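Local coordinates for putative carboxymuconolactone decarboxylase (Burkholderia xenovorans, PDB 2QEU), which is of unproven function but belongs to the AhpD-like carboxymuconolactone decarboxylase family, and may have peroxiredoxin activity, at residues Glu81-Gly84 and Ile85-Thr89. Residues are numbered along the deposited sequence; the frame is centred on the assembly and turned at random.
Sequences EPIG and IVNHT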
loop_
_atom_site.group_PDB
_atom_site.type_symbol
_atom_site.label_atom_id
_atom_site.label_comp_id
_atom_site.label_asym_id
_atom_site.label_seq_id
_atom_site.Cartn_x
_atom_site.Cartn_y
_atom_site.Cartn_z
ATOM N N GLU B 81 -2.878 -2.326 -11.785
ATOM C CA GLU B 81 -3.422 -1.561 -12.899
ATOM C C GLU B 81 -3.371 -2.460 -14.127
ATOM O O GLU B 81 -2.331 -2.594 -14.752
ATOM C CB GLU B 81 -2.712 -0.233 -13.129
ATOM C CG GLU B 81 -3.713 0.850 -13.634
ATOM C CD GLU B 81 -4.407 0.520 -14.978
ATOM O OE1 GLU B 81 -5.503 -0.136 -15.058
ATOM O OE2 GLU B 81 -3.872 1.017 -15.965
ATOM N N PRO B 82 -4.482 -3.160 -14.398
ATOM C CA PRO B 82 -4.577 -4.117 -15.482
ATOM C C PRO B 82 -4.528 -3.537 -16.904
ATOM O O PRO B 82 -4.086 -4.232 -17.846
ATOM C CB PRO B 82 -5.905 -4.806 -15.204
ATOM C CG PRO B 82 -6.698 -3.812 -14.475
ATOM C CD PRO B 82 -5.731 -3.114 -13.603
ATOM N N ILE B 83 -5.003 -2.293 -17.075
ATOM C CA ILE B 83 -4.935 -1.647 -18.395
ATOM C C ILE B 83 -3.481 -1.298 -18.675
ATOM O O ILE B 83 -2.928 -1.665 -19.698
ATOM C CB ILE B 83 -5.821 -0.368 -18.461
ATOM C CG1 ILE B 83 -7.273 -0.755 -18.182
ATOM C CG2 ILE B 83 -5.684 0.296 -19.845
ATOM C CD1 ILE B 83 -7.758 -1.862 -19.036
ATOM N N GLY B 84 -2.867 -0.602 -17.733
ATOM C CA GLY B 84 -1.467 -0.271 -17.831
ATOM C C GLY B 84 -0.550 -1.456 -17.985
ATOM O O GLY B 84 0.388 -1.398 -18.772
ATOM N N ILE B 85 -0.816 -2.544 -17.264
ATOM C CA ILE B 85 0.077 -3.714 -17.322
ATOM C C ILE B 85 0.090 -4.295 -18.755
ATOM O O ILE B 85 1.152 -4.629 -19.297
ATOM C CB ILE B 85 -0.208 -4.815 -16.248
ATOM C CG1 ILE B 85 1.091 -5.588 -16.000
ATOM C CG2 ILE B 85 -1.338 -5.792 -16.702
ATOM C CD1 ILE B 85 0.999 -6.610 -14.957
ATOM N N VAL B 86 -1.080 -4.356 -19.414
ATOM C CA VAL B 86 -1.132 -4.859 -20.768
ATOM C C VAL B 86 -0.484 -3.823 -21.699
ATOM O O VAL B 86 0.303 -4.197 -22.544
ATOM C CB VAL B 86 -2.582 -5.164 -21.174
ATOM C CG1 VAL B 86 -2.723 -5.346 -22.698
ATOM C CG2 VAL B 86 -3.077 -6.357 -20.388
ATOM N N ASN B 87 -0.779 -2.524 -21.532
ATOM C CA ASN B 87 -0.124 -1.512 -22.367
ATOM C C ASN B 87 1.418 -1.555 -22.325
ATOM O O ASN B 87 2.075 -1.433 -23.361
ATOM C CB ASN B 87 -0.646 -0.087 -22.067
ATOM C CG ASN B 87 -2.102 0.109 -22.521
ATOM O OD1 ASN B 87 -2.570 -0.586 -23.432
ATOM N ND2 ASN B 87 -2.796 1.067 -21.917
ATOM N N HIS B 88 1.981 -1.700 -21.122
ATOM C CA HIS B 88 3.433 -1.802 -20.979
ATOM C C HIS B 88 4.003 -3.156 -21.449
ATOM O O HIS B 88 5.159 -3.233 -21.934
ATOM C CB HIS B 88 3.867 -1.429 -19.557
ATOM C CG HIS B 88 3.743 0.032 -19.271
ATOM N ND1 HIS B 88 4.589 0.964 -19.823
ATOM C CD2 HIS B 88 2.857 0.727 -18.514
ATOM C CE1 HIS B 88 4.222 2.171 -19.434
ATOM N NE2 HIS B 88 3.167 2.058 -18.653
ATOM N N THR B 89 3.229 -4.234 -21.319
ATOM C CA THR B 89 3.646 -5.529 -21.875
ATOM C C THR B 89 3.767 -5.416 -23.407
ATOM O O THR B 89 4.768 -5.817 -24.001
ATOM C CB THR B 89 2.708 -6.680 -21.491
ATOM O OG1 THR B 89 2.764 -6.831 -20.080
ATOM C CG2 THR B 89 3.126 -8.022 -22.174
HETATM O O HOH W 1 -4.869 -2.273 -22.007
#
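Gly84 O takes the amide of His88 (N to O 2.9 Å) nearly end-on in the opening turns of helix 82-94, and His88 CD2 comes 3.3 Å from the same Gly84 O, at an oblique angle to the ring. Ile85 N starts the series by donating to Glu81 O (2.9 Å). Ile85 CG2, placed between its own backbone N and carbonyl carbon, lies 3.4 Å from Pro82 O. Glu81 is the N-cap: in the conformer given, its carboxylate spans two first-turn amides that have no carbonyl one turn back within the helix, OE1 accepting from Ile83 N (3.0 Å) and OE2 from Gly84 N, both from well above the carboxylate plane. Ile83 O accepts from Asn87 N in its carbonyl plane (3.0 Å, 172° at the hydrogen). The side chains of these two residues run alongside each other, Ile83 CG2 being 3.6 Å from Asn87 ND2; a water donates to Ile83 O and, weakly, to Asn87 OD1, which is also hydrogen-bonded to Arg90 NH1. His88 ND1 pairs with His69 ND1, and NE2 with a citrate probably from the crystallisation liquor. Ile85 and His88 pack on helix 65-79; Ile85 and Val86 also meet helix 122-137.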